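Local coordinates for LPXTG cell wall surface protein (Streptococcus gordonii, PDB 4IGB) that is a peptidoglycan-linked surface protein that probably serves as an adhesin, represented here by its N-terminal N1 and N2 domains, at residues F94-I97 with K103-D106; A178-A183 with L190-K195; A261-S266 with Y286-D291. One frame throughout, in Å; residues are numbered along the deposited sequence.

Contact 1 (F94-I97 with K103-D106)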
ATOM      1  N   PHE B  94       4.865 -12.529   4.209  1.00 18.02           N
ATOM      2  CA  PHE B  94       6.179 -12.120   3.742  1.00 13.85           C
ATOM      3  C   PHE B  94       6.851 -11.385   4.880  1.00 15.12           C
ATOM      4  O   PHE B  94       6.387 -10.335   5.291  1.00 16.15           O
ATOM      5  CB  PHE B  94       6.086 -11.223   2.503  1.00 17.11           C
ATOM      6  CG  PHE B  94       5.466 -11.893   1.314  1.00 13.61           C
ATOM      7  CD1 PHE B  94       6.258 -12.436   0.316  1.00 16.91           C
ATOM      8  CD2 PHE B  94       4.086 -11.968   1.188  1.00 19.47           C
ATOM      9  CE1 PHE B  94       5.682 -13.065  -0.790  1.00 17.21           C
ATOM     10  CE2 PHE B  94       3.496 -12.603   0.092  1.00 20.11           C
ATOM     11  CZ  PHE B  94       4.303 -13.145  -0.903  1.00 20.82           C
ATOM     12  N   THR B  95       7.937 -11.951   5.399  1.00 16.65           N
ATOM     13  CA  THR B  95       8.602 -11.389   6.568  1.00 20.10           C
ATOM     14  C   THR B  95       9.736 -10.418   6.206  1.00 20.92           C
ATOM     15  O   THR B  95      10.579 -10.719   5.368  1.00 24.33           O
ATOM     16  CB  THR B  95       9.184 -12.504   7.480  1.00 21.29           C
ATOM     17  OG1 THR B  95       8.142 -13.401   7.876  1.00 20.82           O
ATOM     18  CG2 THR B  95       9.808 -11.897   8.734  1.00 17.53           C
ATOM     19  N   ASN B  96       9.774  -9.276   6.885  1.00 21.32           N
ATOM     20  CA  ASN B  96      10.809  -8.275   6.663  1.00 16.15           C
ATOM     21  C   ASN B  96      10.872  -7.841   5.203  1.00 18.77           C
ATOM     22  O   ASN B  96      11.849  -8.114   4.508  1.00 20.31           O
ATOM     23  CB  ASN B  96      12.179  -8.789   7.115  1.00 11.54           C
ATOM     24  CG  ASN B  96      13.214  -7.696   7.134  1.00 26.59           C
ATOM     25  OD1 ASN B  96      12.868  -6.513   7.080  1.00 24.71           O
ATOM     26  ND2 ASN B  96      14.489  -8.074   7.203  1.00 21.46           N
ATOM     27  N   ILE B  97       9.820  -7.164   4.757  1.00 17.16           N
ATOM     28  CA  ILE B  97       9.684  -6.747   3.372  1.00 21.90           C
ATOM     29  C   ILE B  97      10.312  -5.383   3.194  1.00 25.68           C
ATOM     30  O   ILE B  97      10.379  -4.861   2.080  1.00 16.99           O
ATOM     31  CB  ILE B  97       8.198  -6.667   2.953  1.00 25.67           C
ATOM     32  CG1 ILE B  97       7.497  -5.501   3.652  1.00 19.32           C
ATOM     33  CG2 ILE B  97       7.477  -7.995   3.228  1.00 13.58           C
ATOM     34  CD1 ILE B  97       5.987  -5.479   3.400  1.00 17.62           C
ATOM     35  N   LYS B 103      11.401   0.864  11.623  1.00 25.12           N
ATOM     36  CA  LYS B 103      10.670  -0.362  11.972  1.00 26.89           C
ATOM     37  C   LYS B 103      10.603  -1.391  10.839  1.00 25.43           C
ATOM     38  O   LYS B 103      10.345  -1.050   9.681  1.00 19.17           O
ATOM     39  CB  LYS B 103       9.240  -0.016  12.409  1.00 22.40           C
ATOM     40  CG  LYS B 103       9.144   0.839  13.678  1.00 31.48           C
ATOM     41  CD  LYS B 103       7.697   1.290  13.895  1.00 27.40           C
ATOM     42  CE  LYS B 103       7.439   1.704  15.332  1.00 30.84           C
ATOM     43  NZ  LYS B 103       6.056   2.266  15.444  1.00 42.97           N
ATOM     44  N   GLN B 104      10.815  -2.655  11.181  1.00 21.17           N
ATOM     45  CA  GLN B 104      10.593  -3.736  10.225  1.00 22.59           C
ATOM     46  C   GLN B 104       9.103  -3.906   9.902  1.00 21.09           C
ATOM     47  O   GLN B 104       8.241  -3.897  10.800  1.00 18.23           O
ATOM     48  CB  GLN B 104      11.161  -5.054  10.746  1.00 16.08           C
ATOM     49  CG  GLN B 104      10.728  -6.267   9.930  1.00 20.77           C
ATOM     50  CD  GLN B 104      11.246  -7.571  10.518  1.00 30.29           C
ATOM     51  OE1 GLN B 104      12.322  -7.602  11.118  1.00 28.40           O
ATOM     52  NE2 GLN B 104      10.476  -8.651  10.361  1.00 20.90           N
ATOM     53  N   VAL B 105       8.822  -4.076   8.613  1.00 17.30           N
ATOM     54  CA  VAL B 105       7.467  -4.253   8.111  1.00 20.90           C
ATOM     55  C   VAL B 105       7.308  -5.654   7.545  1.00 17.78           C
ATOM     56  O   VAL B 105       8.198  -6.161   6.855  1.00 18.82           O
ATOM     57  CB  VAL B 105       7.126  -3.212   7.014  1.00 20.49           C
ATOM     58  CG1 VAL B 105       5.704  -3.422   6.478  1.00 17.12           C
ATOM     59  CG2 VAL B 105       7.284  -1.798   7.559  1.00 13.59           C
ATOM     60  N   ASP B 106       6.181  -6.284   7.869  1.00 20.52           N
ATOM     61  CA  ASP B 106       5.795  -7.568   7.279  1.00 20.53           C
ATOM     62  C   ASP B 106       4.551  -7.427   6.413  1.00 18.18           C
ATOM     63  O   ASP B 106       3.751  -6.515   6.613  1.00 18.14           O
ATOM     64  CB  ASP B 106       5.514  -8.621   8.358  1.00 15.63           C
ATOM     65  CG  ASP B 106       6.678  -8.815   9.307  1.00 19.91           C
ATOM     66  OD1 ASP B 106       7.840  -8.802   8.858  1.00 17.91           O
ATOM     67  OD2 ASP B 106       6.422  -8.957  10.517  1.00 24.10           O
TER
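Asp-106 reaches across to the backbone of Asn-96. Asp-106 OD1 accepts the Asn-96 N-H at 2.8 Å, and the bond is almost straight at 178°. CG of Asp-106 stands beside its own backbone N (chi1 -55°), which carries the carboxylate over to the partner strand. Asp-106 OD1 takes a second bond, on its syn lone pair, from Gln-104 NE2 at 3.0 Å. Two N-H groups therefore grip one oxygen and help to fix the carboxylate. One residue on, Ile-97 N donates to Val-105 O at 2.8 Å.

The tight part lies on the buried side. CD1 of Ile-97 meets CG1 of Val-105 at 3.7 Å, and CG1 of Ile-97 lies against the Val-105 carbonyl. Ile-180 of the next strand touches both side chains.

The other side is looser and nearer solvent. The amides of Asn-96 and Gln-104 stack there with planes 28° apart, Asn-96 OD1 lying 3.6 Å from Gln-104 CG. CG2 of Thr-95 borders the Gln-104 amide nitrogen.

Asn-96 has positive phi, and its N-H goes to the Asp-106 side chain instead of a backbone carbonyl of the partner strand. The arrangement is that of an irregular end of the antiparallel beta hairpin formed by strands 84-100 and 103-118.

Contact 2 (A178-A183 with L190-K195). With SO4 (sulfate ion), chain J.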
ATOM      1  N   ALA B 178      -4.618  -8.071   1.410  1.00 16.06           N
ATOM      2  CA  ALA B 178      -3.219  -7.796   1.642  1.00 15.56           C
ATOM      3  C   ALA B 178      -3.137  -6.820   2.792  1.00 17.11           C
ATOM      4  O   ALA B 178      -3.975  -5.926   2.930  1.00 14.32           O
ATOM      5  CB  ALA B 178      -2.571  -7.200   0.392  1.00 15.27           C
ATOM      6  N   GLU B 179      -2.115  -6.983   3.618  1.00 20.07           N
ATOM      7  CA  GLU B 179      -1.950  -6.130   4.781  1.00 13.51           C
ATOM      8  C   GLU B 179      -0.478  -6.004   5.096  1.00 16.06           C
ATOM      9  O   GLU B 179       0.262  -6.985   5.031  1.00 18.41           O
ATOM     10  CB  GLU B 179      -2.692  -6.706   5.997  1.00 14.80           C
ATOM     11  CG  GLU B 179      -2.581  -5.831   7.242  1.00 21.47           C
ATOM     12  CD  GLU B 179      -3.071  -6.527   8.510  1.00 32.29           C
ATOM     13  OE1 GLU B 179      -3.952  -7.392   8.430  1.00 45.77           O
ATOM     14  OE2 GLU B 179      -2.561  -6.214   9.598  1.00 46.16           O
ATOM     15  N   ILE B 180      -0.060  -4.790   5.433  1.00 15.06           N
ATOM     16  CA  ILE B 180       1.288  -4.543   5.929  1.00 16.23           C
ATOM     17  C   ILE B 180       1.202  -4.185   7.411  1.00 20.71           C
ATOM     18  O   ILE B 180       0.229  -3.584   7.853  1.00 17.28           O
ATOM     19  CB  ILE B 180       1.996  -3.426   5.152  1.00 17.44           C
ATOM     20  CG1 ILE B 180       1.088  -2.191   5.012  1.00 15.33           C
ATOM     21  CG2 ILE B 180       2.386  -3.944   3.783  1.00 18.67           C
ATOM     22  CD1 ILE B 180       1.786  -0.969   4.351  1.00 17.85           C
ATOM     23  N   ARG B 181       2.234  -4.546   8.166  1.00 16.74           N
ATOM     24  CA  ARG B 181       2.164  -4.538   9.622  1.00 21.97           C
ATOM     25  C   ARG B 181       3.568  -4.343  10.173  1.00 18.42           C
ATOM     26  O   ARG B 181       4.498  -5.001   9.715  1.00 17.29           O
ATOM     27  CB  ARG B 181       1.643  -5.918  10.053  1.00 24.30           C
ATOM     28  CG  ARG B 181       0.930  -5.984  11.356  1.00 40.40           C
ATOM     29  CD  ARG B 181       0.530  -7.435  11.673  1.00 36.01           C
ATOM     30  NE  ARG B 181      -0.643  -7.908  10.934  1.00 27.32           N
ATOM     31  CZ  ARG B 181      -1.098  -9.159  11.005  1.00 32.68           C
ATOM     32  NH1 ARG B 181      -0.478 -10.054  11.772  1.00 24.63           N
ATOM     33  NH2 ARG B 181      -2.166  -9.524  10.316  1.00 31.67           N
ATOM     34  N   TYR B 182       3.745  -3.449  11.145  1.00 17.89           N
ATOM     35  CA  TYR B 182       5.011  -3.421  11.858  1.00 12.52           C
ATOM     36  C   TYR B 182       5.222  -4.733  12.645  1.00 18.09           C
ATOM     37  O   TYR B 182       4.362  -5.164  13.424  1.00 19.47           O
ATOM     38  CB  TYR B 182       5.089  -2.220  12.809  1.00 20.32           C
ATOM     39  CG  TYR B 182       5.148  -0.862  12.130  1.00 17.67           C
ATOM     40  CD1 TYR B 182       6.028  -0.621  11.089  1.00 17.86           C
ATOM     41  CD2 TYR B 182       4.303   0.172  12.530  1.00 15.07           C
ATOM     42  CE1 TYR B 182       6.078   0.626  10.467  1.00 19.88           C
ATOM     43  CE2 TYR B 182       4.339   1.415  11.920  1.00 20.10           C
ATOM     44  CZ  TYR B 182       5.235   1.642  10.883  1.00 28.74           C
ATOM     45  OH  TYR B 182       5.284   2.885  10.264  1.00 21.49           O
ATOM     46  N   ALA B 183       6.388  -5.333  12.477  1.00 16.45           N
ATOM     47  CA  ALA B 183       6.702  -6.563  13.179  1.00 17.93           C
ATOM     48  C   ALA B 183       6.738  -6.342  14.686  1.00 20.00           C
ATOM     49  O   ALA B 183       6.405  -7.242  15.446  1.00 21.97           O
ATOM     50  CB  ALA B 183       8.029  -7.128  12.694  1.00 16.60           C
ATOM     51  N   LEU B 190       1.028   3.085   8.340  1.00 18.50           N
ATOM     52  CA  LEU B 190       1.255   3.020   6.894  1.00 14.58           C
ATOM     53  C   LEU B 190      -0.036   2.821   6.126  1.00 18.24           C
ATOM     54  O   LEU B 190      -0.912   2.073   6.553  1.00 18.62           O
ATOM     55  CB  LEU B 190       2.222   1.891   6.556  1.00 13.67           C
ATOM     56  CG  LEU B 190       3.573   1.929   7.276  1.00 18.08           C
ATOM     57  CD1 LEU B 190       4.413   0.718   6.918  1.00 18.87           C
ATOM     58  CD2 LEU B 190       4.323   3.235   6.957  1.00 21.06           C
ATOM     59  N   LYS B 191      -0.144   3.484   4.979  1.00 19.40           N
ATOM     60  CA  LYS B 191      -1.323   3.349   4.129  1.00 17.42           C
ATOM     61  C   LYS B 191      -0.982   2.526   2.896  1.00 17.42           C
ATOM     62  O   LYS B 191      -0.252   2.973   2.003  1.00 18.17           O
ATOM     63  CB  LYS B 191      -1.886   4.726   3.752  1.00 15.07           C
ATOM     64  CG  LYS B 191      -2.288   5.566   4.972  1.00 18.44           C
ATOM     65  CD  LYS B 191      -3.330   4.872   5.846  1.00 10.76           C
ATOM     66  CE  LYS B 191      -3.453   5.604   7.180  1.00 18.35           C
ATOM     67  NZ  LYS B 191      -4.278   4.854   8.174  1.00 21.92           N
ATOM     68  N   LEU B 192      -1.516   1.316   2.850  1.00 15.27           N
ATOM     69  CA  LEU B 192      -1.150   0.389   1.799  1.00 16.90           C
ATOM     70  C   LEU B 192      -1.490   0.966   0.441  1.00 12.43           C
ATOM     71  O   LEU B 192      -2.588   1.440   0.230  1.00 17.77           O
ATOM     72  CB  LEU B 192      -1.894  -0.930   1.966  1.00 14.77           C
ATOM     73  CG  LEU B 192      -1.638  -1.903   0.827  1.00 16.38           C
ATOM     74  CD1 LEU B 192      -0.158  -2.305   0.783  1.00  9.22           C
ATOM     75  CD2 LEU B 192      -2.547  -3.135   0.963  1.00 15.13           C
ATOM     76  N   VAL B 193      -0.550   0.887  -0.488  1.00 16.27           N
ATOM     77  CA  VAL B 193      -0.823   1.260  -1.868  1.00 18.45           C
ATOM     78  C   VAL B 193      -0.724   0.056  -2.793  1.00 16.49           C
ATOM     79  O   VAL B 193       0.167  -0.793  -2.651  1.00 15.22           O
ATOM     80  CB  VAL B 193       0.118   2.381  -2.354  1.00 18.32           C
ATOM     81  CG1 VAL B 193      -0.001   2.584  -3.869  1.00 14.56           C
ATOM     82  CG2 VAL B 193      -0.174   3.661  -1.597  1.00 12.60           C
ATOM     83  N   MET B 194      -1.666  -0.033  -3.720  1.00 14.52           N
ATOM     84  CA  MET B 194      -1.606  -1.037  -4.767  1.00 16.94           C
ATOM     85  C   MET B 194      -1.639  -0.358  -6.131  1.00 19.48           C
ATOM     86  O   MET B 194      -2.251   0.700  -6.294  1.00 20.42           O
ATOM     87  CB  MET B 194      -2.744  -2.034  -4.635  1.00 13.54           C
ATOM     88  CG  MET B 194      -2.568  -3.007  -3.451  1.00 18.03           C
ATOM     89  SD  MET B 194      -3.688  -4.428  -3.512  1.00 24.83           S
ATOM     90  CE  MET B 194      -2.923  -5.400  -4.812  1.00 23.26           C
ATOM     91  N   LYS B 195      -0.977  -0.962  -7.106  1.00 17.33           N
ATOM     92  CA  LYS B 195      -0.936  -0.383  -8.443  1.00 24.81           C
ATOM     93  C   LYS B 195      -1.141  -1.458  -9.512  1.00 21.97           C
ATOM     94  O   LYS B 195      -0.184  -1.948 -10.097  1.00 26.15           O
ATOM     95  CB  LYS B 195       0.386   0.352  -8.656  1.00 19.33           C
ATOM     96  CG  LYS B 195       0.513   1.017 -10.034  1.00 24.54           C
ATOM     97  CD  LYS B 195       1.839   1.747 -10.176  1.00 20.03           C
ATOM     98  CE  LYS B 195       3.016   0.804 -10.113  1.00 29.92           C
ATOM     99  NZ  LYS B 195       2.968  -0.180 -11.206  1.00 36.14           N
TER
HETATM  100  S   SO4 J 501       6.939  -0.939 -10.320  0.65 51.83           S
HETATM  101  O1  SO4 J 501       6.434  -0.293 -11.528  0.65 79.59           O
HETATM  102  O2  SO4 J 501       5.953  -1.888  -9.832  0.65 48.30           O
HETATM  103  O3  SO4 J 501       7.199   0.084  -9.309  0.65 38.72           O
HETATM  104  O4  SO4 J 501       8.165  -1.678 -10.627  0.65 55.24           O
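Ile-180 pushes its CD1 methyl into the flank of Leu-190, 3.6 Å from CB and 4.0 Å from CD1 of that leucine. The two side chains cross at about a right angle. CG1 of Ile-180 sits between its backbone N and carbonyl carbon (chi1 48°). That rotation sends CD1 across the gap as a bump, toward the backbone of Leu-192 as well. CG2 of Ile-180 faces CD1 of Leu-192 more loosely.

Leu-190 fills the hollow between Ile-180 and Tyr-182. Leu-190 CD1 comes within 3.9 Å of Tyr-182 CE1, and Leu-190 CD2 lies 3.5 Å from Tyr-182 OH. The leucine fork thus lies against the phenol end of the ring. The hydroxyl itself is hydrogen-bonded to Asp-189, just ahead of Leu-190.

Farther along, Leu-192 CD2 rests against Ala-178, 3.7 Å from its carbonyl O and 4.1 Å from its CB methyl. No hydrogen bond joins the two segments, and all five touching side chains are buried. Leu-285 and Ile-287 of strand 280-287 also pack against Ala-178 and Ile-180.

The charged side chains of strand 170-182 here point away from this interface. Arg-181 NE makes a salt bridge with Glu-179 OE2 at 2.9 Å. The apolar side chains form a hydrophobic core between the antiparallel sheet of strand 170-182 and the chain entering strand 193-194 of the mixed sheet, as between facing sheets of a layered beta fold.

Contact 3 (A261-S266 with Y286-D291); sequences ALRSNS and YIEKID. With SO4 (sulfate ion), chain J.
Arg-263 lays the edge of its guanidinium along the carboxylate of Glu-288. The grip is side-on and uses two nitrogens, one for each oxygen. Arg-263 NE donates to Glu-288 OE2 at 2.6 Å, on the syn lone pair of that oxygen. Arg-263 NH2 donates to Glu-288 OE1 at 2.8 Å with an N-H...O angle of 163°. The two planes are only 27° apart, so the charged groups meet nearly flat.

The arginine leaves its strand with CG anti to the backbone N and then bends at chi3 (-66°). This bend turns the NE edge to the glutamate. Glu-288 OE2 also lies close to the arginine stem, 3.4 Å from Arg-263 CG. Glu-288 comes from the other side with its chain extended beyond CG, and the two side chains cross at about a right angle.

Both partners are buried, and more bonds hold them. Arg-263 NH1 forms a salt bridge with Asp-418 and a hydrogen bond with Asn-221. Glu-288 OE1 also accepts from the backbone N of Leu-327. The positive guanidinium, set between Glu-288 and Asp-418, probably helps both acids to stay ionised in a buried setting.

At the end of strand 261-264, Ser-264 OG accepts from Ser-266 N at 2.8 Å, making an ST turn. In the other segment, Tyr-286 OH approaches sulfate O2 at a doubtfully short distance. The sulfate is probably from the crystallisation liquor.

Asp-418 and Leu-327 belong to the N2 part of the chain. The arrangement is a buried bidentate salt bridge at the junction of the N1 and N2 domains.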
ATOM      1  N   ALA B 261      -3.598   3.553  -9.550  1.00 18.35           N
ATOM      2  CA  ALA B 261      -2.991   3.527  -8.230  1.00 18.15           C
ATOM      3  C   ALA B 261      -4.033   3.820  -7.165  1.00 20.24           C
ATOM      4  O   ALA B 261      -4.866   4.717  -7.326  1.00 19.71           O
ATOM      5  CB  ALA B 261      -1.839   4.520  -8.132  1.00 16.73           C
ATOM      6  N   LEU B 262      -3.961   3.064  -6.078  1.00 13.29           N
ATOM      7  CA  LEU B 262      -4.935   3.124  -4.989  1.00 15.53           C
ATOM      8  C   LEU B 262      -4.221   3.213  -3.645  1.00 17.80           C
ATOM      9  O   LEU B 262      -3.380   2.356  -3.318  1.00 19.38           O
ATOM     10  CB  LEU B 262      -5.816   1.868  -5.006  1.00 14.93           C
ATOM     11  CG  LEU B 262      -6.600   1.559  -6.291  1.00 18.86           C
ATOM     12  CD1 LEU B 262      -6.527   0.098  -6.652  1.00 26.01           C
ATOM     13  CD2 LEU B 262      -8.066   1.963  -6.125  1.00 15.69           C
ATOM     14  N   ARG B 263      -4.538   4.255  -2.886  1.00 12.97           N
ATOM     15  CA  ARG B 263      -4.044   4.411  -1.526  1.00 13.26           C
ATOM     16  C   ARG B 263      -5.177   4.086  -0.556  1.00 15.98           C
ATOM     17  O   ARG B 263      -6.215   4.737  -0.574  1.00 14.36           O
ATOM     18  CB  ARG B 263      -3.542   5.833  -1.285  1.00 14.61           C
ATOM     19  CG  ARG B 263      -3.237   6.135   0.197  1.00 17.97           C
ATOM     20  CD  ARG B 263      -3.374   7.607   0.503  1.00 18.36           C
ATOM     21  NE  ARG B 263      -2.377   8.442  -0.173  1.00 17.52           N
ATOM     22  CZ  ARG B 263      -2.502   9.762  -0.294  1.00 23.49           C
ATOM     23  NH1 ARG B 263      -3.586  10.367   0.194  1.00 19.46           N
ATOM     24  NH2 ARG B 263      -1.558  10.477  -0.895  1.00 19.88           N
ATOM     25  N   SER B 264      -4.990   3.045   0.249  1.00 14.55           N
ATOM     26  CA  SER B 264      -6.000   2.626   1.223  1.00 19.96           C
ATOM     27  C   SER B 264      -6.222   3.639   2.351  1.00 19.50           C
ATOM     28  O   SER B 264      -5.382   4.489   2.616  1.00 14.83           O
ATOM     29  CB  SER B 264      -5.637   1.261   1.829  1.00 11.67           C
ATOM     30  OG  SER B 264      -6.566   0.886   2.843  1.00 16.23           O
ATOM     31  N   ASN B 265      -7.372   3.538   3.009  1.00 17.18           N
ATOM     32  CA  ASN B 265      -7.580   4.214   4.285  1.00 14.86           C
ATOM     33  C   ASN B 265      -6.743   3.602   5.409  1.00 19.10           C
ATOM     34  O   ASN B 265      -6.578   4.219   6.468  1.00 17.75           O
ATOM     35  CB  ASN B 265      -9.062   4.137   4.696  1.00 19.15           C
ATOM     36  CG  ASN B 265      -9.931   5.080   3.904  1.00 24.65           C
ATOM     37  OD1 ASN B 265      -9.455   6.109   3.429  1.00 18.89           O
ATOM     38  ND2 ASN B 265     -11.213   4.741   3.760  1.00 19.01           N
ATOM     39  N   SER B 266      -6.249   2.379   5.205  1.00 11.54           N
ATOM     40  CA  SER B 266      -5.584   1.652   6.297  1.00 13.04           C
ATOM     41  C   SER B 266      -4.327   0.952   5.815  1.00 16.03           C
ATOM     42  O   SER B 266      -3.838   1.211   4.707  1.00 13.13           O
ATOM     43  CB  SER B 266      -6.526   0.614   6.921  1.00 11.54           C
ATOM     44  OG  SER B 266      -6.802  -0.439   6.004  1.00 16.93           O
ATOM     45  N   TYR B 286       2.970  -1.502  -2.020  1.00 18.00           N
ATOM     46  CA  TYR B 286       3.725  -0.262  -1.939  1.00 16.96           C
ATOM     47  C   TYR B 286       3.283   0.600  -0.760  1.00 26.27           C
ATOM     48  O   TYR B 286       2.228   0.369  -0.153  1.00 18.30           O
ATOM     49  CB  TYR B 286       3.520   0.560  -3.205  1.00 16.42           C
ATOM     50  CG  TYR B 286       3.721  -0.163  -4.519  1.00 17.93           C
ATOM     51  CD1 TYR B 286       4.884   0.021  -5.265  1.00 16.48           C
ATOM     52  CD2 TYR B 286       2.735  -0.996  -5.040  1.00 18.07           C
ATOM     53  CE1 TYR B 286       5.070  -0.629  -6.480  1.00 11.59           C
ATOM     54  CE2 TYR B 286       2.912  -1.643  -6.267  1.00 14.54           C
ATOM     55  CZ  TYR B 286       4.084  -1.458  -6.972  1.00 15.07           C
ATOM     56  OH  TYR B 286       4.255  -2.098  -8.180  1.00 24.20           O
ATOM     57  N   ILE B 287       4.104   1.597  -0.454  1.00 15.31           N
ATOM     58  CA  ILE B 287       3.659   2.764   0.279  1.00 18.64           C
ATOM     59  C   ILE B 287       4.292   3.986  -0.357  1.00 21.51           C
ATOM     60  O   ILE B 287       5.324   3.897  -1.043  1.00 16.84           O
ATOM     61  CB  ILE B 287       4.072   2.750   1.773  1.00 20.69           C
ATOM     62  CG1 ILE B 287       5.593   2.653   1.907  1.00 22.46           C
ATOM     63  CG2 ILE B 287       3.369   1.633   2.532  1.00 14.79           C
ATOM     64  CD1 ILE B 287       6.098   2.897   3.325  1.00 19.51           C
ATOM     65  N   GLU B 288       3.674   5.132  -0.118  1.00 18.84           N
ATOM     66  CA  GLU B 288       4.230   6.394  -0.571  1.00 21.28           C
ATOM     67  C   GLU B 288       5.395   6.779   0.327  1.00 19.55           C
ATOM     68  O   GLU B 288       5.548   6.228   1.415  1.00 26.22           O
ATOM     69  CB  GLU B 288       3.134   7.456  -0.592  1.00 15.56           C
ATOM     70  CG  GLU B 288       2.036   7.093  -1.587  1.00 15.65           C
ATOM     71  CD  GLU B 288       0.700   7.744  -1.274  1.00 24.67           C
ATOM     72  OE1 GLU B 288       0.407   8.779  -1.908  1.00 17.26           O
ATOM     73  OE2 GLU B 288      -0.054   7.221  -0.399  1.00 19.29           O
ATOM     74  N   LYS B 289       6.224   7.705  -0.143  1.00 30.02           N
ATOM     75  CA  LYS B 289       7.468   8.065   0.546  1.00 26.39           C
ATOM     76  C   LYS B 289       7.400   9.391   1.273  1.00 25.87           C
ATOM     77  O   LYS B 289       7.090  10.418   0.673  1.00 25.10           O
ATOM     78  CB  LYS B 289       8.626   8.161  -0.457  1.00 32.82           C
ATOM     79  CG  LYS B 289       9.364   6.866  -0.733  1.00 45.10           C
ATOM     80  CD  LYS B 289      10.653   7.140  -1.510  1.00 48.21           C
ATOM     81  CE  LYS B 289      11.196   5.868  -2.139  1.00 50.71           C
ATOM     82  NZ  LYS B 289      12.336   6.145  -3.070  1.00 59.03           N
ATOM     83  N   ILE B 290       7.701   9.378   2.565  1.00 26.05           N
ATOM     84  CA  ILE B 290       7.979  10.624   3.275  1.00 28.89           C
ATOM     85  C   ILE B 290       9.392  10.469   3.788  1.00 24.07           C
ATOM     86  O   ILE B 290       9.621   9.973   4.885  1.00 27.08           O
ATOM     87  CB  ILE B 290       6.976  10.922   4.430  1.00 34.33           C
ATOM     88  CG1 ILE B 290       5.578  11.193   3.870  1.00 26.52           C
ATOM     89  CG2 ILE B 290       7.426  12.148   5.248  1.00 28.15           C
ATOM     90  CD1 ILE B 290       4.499  11.351   4.939  1.00 20.81           C
ATOM     91  N   ASP B 291      10.346  10.875   2.961  1.00 22.60           N
ATOM     92  CA  ASP B 291      11.739  10.551   3.200  1.00 28.70           C
ATOM     93  C   ASP B 291      12.620  11.661   2.632  1.00 28.05           C
ATOM     94  O   ASP B 291      12.584  11.938   1.436  1.00 27.63           O
ATOM     95  CB  ASP B 291      12.052   9.197   2.559  1.00 36.42           C
ATOM     96  CG  ASP B 291      13.544   8.901   2.483  1.00 47.65           C
ATOM     97  OD1 ASP B 291      14.319   9.461   3.286  1.00 52.35           O
ATOM     98  OD2 ASP B 291      13.945   8.092   1.614  1.00 54.48           O
TER
HETATM   99  S   SO4 J 501       6.939  -0.939 -10.320  0.65 51.83           S
HETATM  100  O1  SO4 J 501       6.434  -0.293 -11.528  0.65 79.59           O
HETATM  101  O2  SO4 J 501       5.953  -1.888  -9.832  0.65 48.30           O
HETATM  102  O3  SO4 J 501       7.199   0.084  -9.309  0.65 38.72           O
HETATM  103  O4  SO4 J 501       8.165  -1.678 -10.627  0.65 55.24           O

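In the fold
Contacts 1 and 2 meet where strands 103-118 and 170-182 pair in one antiparallel sheet. Asp-106 N lies 2.8 Å from Arg-181 O, and Gln-104 O lies 2.9 Å from Ala-183 N, both probable hydrogen bonds. The centres of contacts 1 and 2 are 10 Å apart. Contacts 2 and 3 are closer, with centres 8 Å apart. Segment 190-195 runs between the two segments of contact 3: Val-193 N is 2.8 Å from Tyr-286 O, and Leu-192 O is 2.9 Å from Ser-264 N. Contacts 1 and 3 do not touch, their nearest atoms being about 6 Å apart. Lys-195, through a weak bond, and Tyr-286 bring contacts 2 and 3 to the same sulfate. The sodium site involves none of these segments.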